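Putative mandelate racemase (PDB 2OX4) is a magnesium-binding member of the enolase superfamily, named a putative mandelate racemase, that probably acts as a lyase of the dehydratase kind. Local coordinates at residues H12-P17 / I386-S391; S19-I24 / P350-L355. All coordinates share one frame; numbering follows the deposited sequence.

How the contacts relate
Both contacts tie the start of the chain to its far end, and contact 2 is nested within the loop that contact 1 closes. Contact 1 is partly buried and joins two neighbouring strands of the antiparallel sheet. Its main bonds are backbone ones, with a histidine-carboxylate pair at the side. Contact 2 is more buried and nearer the centre of the chain. There the loop between strands 5-13 and 24-30 meets helix 350-353, and side chains take part in every bond. The contact centres are about 10 Å apart. Arg16 NH2 and Glu354 OE2 form a salt bridge of 2.7 Å between them, and Val13 O probably accepts a bond from Arg22 NE.

Contact 1 of 2, residues H12-P17 / I386-S391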
loop_
_atom_site.group_PDB
_atom_site.type_symbol
_atom_site.label_atom_id
_atom_site.label_comp_id
_atom_site.label_asym_id
_atom_site.label_seq_id
_atom_site.Cartn_x
_atom_site.Cartn_y
_atom_site.Cartn_z
ATOM N N HIS C 12 30.119 32.517 -19.678
ATOM C CA HIS C 12 30.644 31.487 -18.799
ATOM C C HIS C 12 31.916 32.070 -18.148
ATOM O O HIS C 12 32.998 32.094 -18.756
ATOM C CB HIS C 12 30.910 30.184 -19.573
ATOM C CG HIS C 12 31.313 29.030 -18.704
ATOM N ND1 HIS C 12 31.832 27.857 -19.215
ATOM C CD2 HIS C 12 31.273 28.867 -17.357
ATOM C CE1 HIS C 12 32.097 27.024 -18.224
ATOM N NE2 HIS C 12 31.768 27.610 -17.086
ATOM N N VAL C 13 31.744 32.591 -16.937
ATOM C CA VAL C 13 32.757 33.441 -16.287
ATOM C C VAL C 13 34.008 32.608 -16.028
ATOM O O VAL C 13 33.910 31.443 -15.620
ATOM C CB VAL C 13 32.231 34.049 -14.957
ATOM C CG1 VAL C 13 33.335 34.876 -14.259
ATOM C CG2 VAL C 13 31.021 34.930 -15.220
ATOM N N HIS C 14 35.179 33.190 -16.308
ATOM C CA HIS C 14 36.454 32.511 -16.078
ATOM C C HIS C 14 36.664 32.164 -14.607
ATOM O O HIS C 14 36.085 32.805 -13.723
ATOM C CB HIS C 14 37.612 33.374 -16.592
ATOM C CG HIS C 14 37.616 33.561 -18.078
ATOM N ND1 HIS C 14 38.269 34.609 -18.694
ATOM C CD2 HIS C 14 37.051 32.833 -19.072
ATOM C CE1 HIS C 14 38.104 34.519 -20.003
ATOM N NE2 HIS C 14 37.371 33.449 -20.259
ATOM N N THR C 15 37.489 31.148 -14.353
ATOM C CA THR C 15 37.693 30.619 -12.997
ATOM C C THR C 15 37.836 31.723 -11.956
ATOM O O THR C 15 38.686 32.604 -12.085
ATOM C CB THR C 15 38.918 29.694 -12.945
ATOM O OG1 THR C 15 38.782 28.694 -13.953
ATOM C CG2 THR C 15 39.045 29.022 -11.576
ATOM N N ARG C 16 36.971 31.694 -10.950
ATOM C CA ARG C 16 37.107 32.574 -9.795
ATOM C C ARG C 16 38.238 32.035 -8.909
ATOM O O ARG C 16 38.198 30.881 -8.500
ATOM C CB ARG C 16 35.774 32.672 -9.029
ATOM C CG ARG C 16 34.520 33.012 -9.895
ATOM C CD ARG C 16 34.504 34.442 -10.427
ATOM N NE ARG C 16 35.484 34.634 -11.492
ATOM C CZ ARG C 16 36.047 35.799 -11.798
ATOM N NH1 ARG C 16 36.933 35.865 -12.783
ATOM N NH2 ARG C 16 35.723 36.894 -11.123
ATOM N N PRO C 17 39.281 32.852 -8.662
ATOM C CA PRO C 17 40.545 32.386 -8.052
ATOM C C PRO C 17 40.417 31.623 -6.727
ATOM O O PRO C 17 40.924 30.500 -6.618
ATOM C CB PRO C 17 41.341 33.682 -7.835
ATOM C CG PRO C 17 40.736 34.678 -8.750
ATOM C CD PRO C 17 39.312 34.292 -8.987
ATOM N N ILE C 386 36.111 38.828 -19.029
ATOM C CA ILE C 386 36.479 37.777 -18.073
ATOM C C ILE C 386 35.562 36.539 -18.189
ATOM O O ILE C 386 35.394 35.782 -17.226
ATOM C CB ILE C 386 36.541 38.291 -16.608
ATOM C CG1 ILE C 386 35.172 38.825 -16.147
ATOM C CG2 ILE C 386 37.632 39.364 -16.446
ATOM C CD1 ILE C 386 35.036 38.848 -14.644
ATOM N N SER C 387 35.000 36.347 -19.378
ATOM C CA SER C 387 34.089 35.228 -19.640
ATOM C C SER C 387 34.391 34.597 -20.999
ATOM O O SER C 387 34.857 35.271 -21.929
ATOM C CB SER C 387 32.625 35.705 -19.629
ATOM O OG SER C 387 32.302 36.411 -18.442
ATOM N N ASP C 388 34.111 33.300 -21.107
ATOM C CA ASP C 388 33.803 32.679 -22.392
ATOM C C ASP C 388 32.441 33.191 -22.840
ATOM O O ASP C 388 31.436 32.942 -22.182
ATOM C CB ASP C 388 33.766 31.145 -22.264
ATOM C CG ASP C 388 35.128 30.548 -21.933
ATOM O OD1 ASP C 388 35.181 29.378 -21.498
ATOM O OD2 ASP C 388 36.146 31.249 -22.106
ATOM N N TYR C 389 32.425 33.895 -23.965
ATOM C CA TYR C 389 31.277 34.702 -24.399
ATOM C C TYR C 389 30.681 34.127 -25.679
ATOM O O TYR C 389 31.401 33.867 -26.637
ATOM C CB TYR C 389 31.723 36.153 -24.641
ATOM C CG TYR C 389 30.675 37.064 -25.254
ATOM C CD1 TYR C 389 29.662 37.623 -24.471
ATOM C CD2 TYR C 389 30.710 37.389 -26.611
ATOM C CE1 TYR C 389 28.709 38.468 -25.031
ATOM C CE2 TYR C 389 29.763 38.230 -27.174
ATOM C CZ TYR C 389 28.771 38.774 -26.377
ATOM O OH TYR C 389 27.832 39.614 -26.934
ATOM N N VAL C 390 29.367 33.933 -25.691
ATOM C CA VAL C 390 28.653 33.519 -26.907
ATOM C C VAL C 390 27.451 34.437 -27.118
ATOM O O VAL C 390 26.728 34.748 -26.172
ATOM C CB VAL C 390 28.205 32.022 -26.846
ATOM C CG1 VAL C 390 27.352 31.653 -28.064
ATOM C CG2 VAL C 390 29.422 31.088 -26.756
ATOM N N SER C 391 27.261 34.882 -28.359
ATOM C CA SER C 391 26.172 35.779 -28.719
ATOM C C SER C 391 25.351 35.056 -29.779
ATOM O O SER C 391 25.909 34.417 -30.675
ATOM C CB SER C 391 26.752 37.077 -29.301
ATOM O OG SER C 391 25.743 38.041 -29.549
HETATM O O HOH W 1 32.744 27.896 -21.853
#
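The imidazole of His14 lies over the backbone that links Ile386 to Ser387. Ser387 N sits 3.6 Å above the ring centre, and Ile386 C lies on the same face nearer the rim. CG stands anti to the carbonyl carbon (chi1 -66°), which turns the ring over this peptide. From there NE2 donates a bent bond (137°) to Asp388 OD2 at 3.1 Å. The oxygen lies in the ring plane, but the ring nitrogen comes from above the carboxylate plane, and the two planes are 72° apart. With an alanine in place of His14, Asp388 OD2 would probably lose this donor and the Ile386-Ser387 peptide its cover. The other oxygen, OD1, is held by a salt bridge to Arg22 and by a water that also meets His12 ND1. The backbones pair as antiparallel strands inside the sheet of the N-terminal capping domain of the enolase superfamily, where strand 387-393 returns beside strand 5-13. His12 and Asp388 form a hydrogen-bonded pair: His12 N donates to Asp388 O at 2.9 Å, and Asp388 N donates back to His12 O. Past the strand end, His14 N still reaches Ile386 O at 2.8 Å. Val13 CG1 packs 4.3 Å from Ile386 CD1. Ile386 CD1 also lies 4.0 Å from Arg16 NH1. Arg16 NE donates to His14 O at 2.9 Å, while its NH2 is salt-bridged to Glu354.

Contact 2 of 2, residues S19-I24 / P350-L355; sequences SGQRPI and PEYEEL
Tyr352 reaches from helix 350-353 to the loop 19-24 and meets three of its residues. Its hydroxyl donates to Gln21 OE1 at 2.8 Å. The donor lies in the carbonyl plane, on a lone pair of the amide oxygen. The amide and ring planes are 70° apart, and the two side chains cross at about a right angle. Gln21 OE1 also has a weak bond from Lys346, so the amide oxygen has a second, weaker partner. The Pro23 and Tyr352 side chains approach each other head on. Pro23 CG lies 3.7 Å from Tyr352 CE2, and the ring is met obliquely. The same CG touches Leu355 CD1 at 4.1 Å.

The helix follows barrel strand 341-344 of the C-terminal domain, and the loop belongs to the N-terminal capping domain. In this superfamily the capping domain helps close the active site at the end of the barrel. Here the Gln21 side chain is about 11 Å from the bound magnesium ion, so the contact lies near the metal site without forming it.

Ser19 meets both Tyr352 and a second polar side chain, Glu351. Its OG lies at the edge of the Tyr352 ring, 3.7 Å from CE1. Glu351 OE1 accepts from both Ser19 N and Ser19 OG, each at 2.8 Å. The backbone N-H uses the syn lone pair, while the hydroxyl comes nearly along the C-O axis. Ser19 OG sits between its backbone N and carbonyl carbon (chi1 65°), which lets N and OG grip one oxygen. Glu351 OE2 is held by Gln18 N.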
loop_
_atom_site.group_PDB
_atom_site.type_symbol
_atom_site.label_atom_id
_atom_site.label_comp_id
_atom_site.label_asym_id
_atom_site.label_seq_id
_atom_site.Cartn_x
_atom_site.Cartn_y
_atom_site.Cartn_z
ATOM N N SER C 19 37.628 30.489 -5.020
ATOM C CA SER C 19 36.588 29.461 -4.930
ATOM C C SER C 19 36.749 28.385 -6.003
ATOM O O SER C 19 36.271 27.264 -5.837
ATOM C CB SER C 19 35.191 30.091 -4.994
ATOM O OG SER C 19 34.953 30.696 -6.261
ATOM N N GLY C 20 37.424 28.733 -7.099
ATOM C CA GLY C 20 37.634 27.815 -8.211
ATOM C C GLY C 20 36.414 27.682 -9.099
ATOM O O GLY C 20 36.409 26.872 -10.016
ATOM N N GLN C 21 35.392 28.489 -8.829
ATOM C CA GLN C 21 34.069 28.320 -9.442
ATOM C C GLN C 21 33.951 29.105 -10.742
ATOM O O GLN C 21 34.806 29.930 -11.038
ATOM C CB GLN C 21 32.994 28.734 -8.446
ATOM C CG GLN C 21 32.927 27.780 -7.257
ATOM C CD GLN C 21 32.049 28.267 -6.127
ATOM O OE1 GLN C 21 31.338 29.256 -6.260
ATOM N NE2 GLN C 21 32.094 27.564 -5.000
ATOM N N ARG C 22 32.908 28.825 -11.527
ATOM C CA ARG C 22 32.707 29.485 -12.818
ATOM C C ARG C 22 31.212 29.704 -13.073
ATOM O O ARG C 22 30.558 28.856 -13.682
ATOM C CB ARG C 22 33.304 28.649 -13.962
ATOM C CG ARG C 22 34.827 28.571 -13.993
ATOM C CD ARG C 22 35.322 28.064 -15.333
ATOM N NE ARG C 22 34.951 28.980 -16.412
ATOM C CZ ARG C 22 35.126 28.739 -17.706
ATOM N NH1 ARG C 22 35.675 27.593 -18.100
ATOM N NH2 ARG C 22 34.755 29.649 -18.612
ATOM N N PRO C 23 30.674 30.857 -12.633
ATOM C CA PRO C 23 29.265 31.199 -12.868
ATOM C C PRO C 23 28.866 31.301 -14.338
ATOM O O PRO C 23 29.708 31.544 -15.208
ATOM C CB PRO C 23 29.097 32.565 -12.199
ATOM C CG PRO C 23 30.314 32.785 -11.388
ATOM C CD PRO C 23 31.390 31.890 -11.864
ATOM N N ILE C 24 27.576 31.090 -14.597
ATOM C CA ILE C 24 27.042 31.118 -15.953
ATOM C C ILE C 24 25.862 32.085 -15.965
ATOM O O ILE C 24 24.847 31.864 -15.283
ATOM C CB ILE C 24 26.582 29.717 -16.462
ATOM C CG1 ILE C 24 27.620 28.627 -16.155
ATOM C CG2 ILE C 24 26.315 29.781 -17.975
ATOM C CD1 ILE C 24 27.308 27.804 -14.897
ATOM N N PRO C 350 35.909 39.062 -3.211
ATOM C CA PRO C 350 36.031 40.035 -4.319
ATOM C C PRO C 350 35.819 39.471 -5.742
ATOM O O PRO C 350 35.402 40.210 -6.639
ATOM C CB PRO C 350 37.466 40.551 -4.174
ATOM C CG PRO C 350 37.812 40.314 -2.730
ATOM C CD PRO C 350 37.133 39.021 -2.386
ATOM N N GLU C 351 36.112 38.186 -5.951
ATOM C CA GLU C 351 35.886 37.549 -7.263
ATOM C C GLU C 351 34.396 37.474 -7.618
ATOM O O GLU C 351 34.025 37.434 -8.797
ATOM C CB GLU C 351 36.482 36.146 -7.297
ATOM C CG GLU C 351 35.954 35.186 -6.218
ATOM C CD GLU C 351 36.948 34.096 -5.921
ATOM O OE1 GLU C 351 36.536 32.925 -5.773
ATOM O OE2 GLU C 351 38.154 34.414 -5.861
ATOM N N TYR C 352 33.553 37.442 -6.592
ATOM C CA TYR C 352 32.107 37.484 -6.796
ATOM C C TYR C 352 31.550 38.912 -6.813
ATOM O O TYR C 352 30.721 39.244 -7.665
ATOM C CB TYR C 352 31.380 36.556 -5.815
ATOM C CG TYR C 352 31.221 35.148 -6.369
ATOM C CD1 TYR C 352 32.093 34.119 -6.004
ATOM C CD2 TYR C 352 30.215 34.862 -7.292
ATOM C CE1 TYR C 352 31.946 32.825 -6.539
ATOM C CE2 TYR C 352 30.062 33.592 -7.825
ATOM C CZ TYR C 352 30.925 32.578 -7.453
ATOM O OH TYR C 352 30.746 31.321 -8.002
ATOM N N GLU C 353 32.030 39.767 -5.911
ATOM C CA GLU C 353 31.617 41.181 -5.897
ATOM C C GLU C 353 31.772 41.933 -7.224
ATOM O O GLU C 353 30.935 42.761 -7.558
ATOM C CB GLU C 353 32.308 41.957 -4.769
ATOM C CG GLU C 353 31.982 41.445 -3.379
ATOM C CD GLU C 353 32.948 41.950 -2.313
ATOM O OE1 GLU C 353 32.985 43.179 -2.070
ATOM O OE2 GLU C 353 33.665 41.115 -1.712
ATOM N N GLU C 354 32.838 41.655 -7.979
ATOM C CA GLU C 354 33.137 42.418 -9.205
ATOM C C GLU C 354 32.198 42.120 -10.384
ATOM O O GLU C 354 32.228 42.809 -11.415
ATOM C CB GLU C 354 34.588 42.196 -9.636
ATOM C CG GLU C 354 34.889 40.765 -10.094
ATOM C CD GLU C 354 36.329 40.578 -10.575
ATOM O OE1 GLU C 354 37.071 41.579 -10.678
ATOM O OE2 GLU C 354 36.722 39.424 -10.858
ATOM N N LEU C 355 31.364 41.095 -10.223
ATOM C CA LEU C 355 30.540 40.588 -11.318
ATOM C C LEU C 355 29.243 41.360 -11.508
ATOM O O LEU C 355 28.677 41.350 -12.605
ATOM C CB LEU C 355 30.231 39.099 -11.113
ATOM C CG LEU C 355 31.440 38.169 -11.011
ATOM C CD1 LEU C 355 30.986 36.734 -10.751
ATOM C CD2 LEU C 355 32.283 38.254 -12.276
#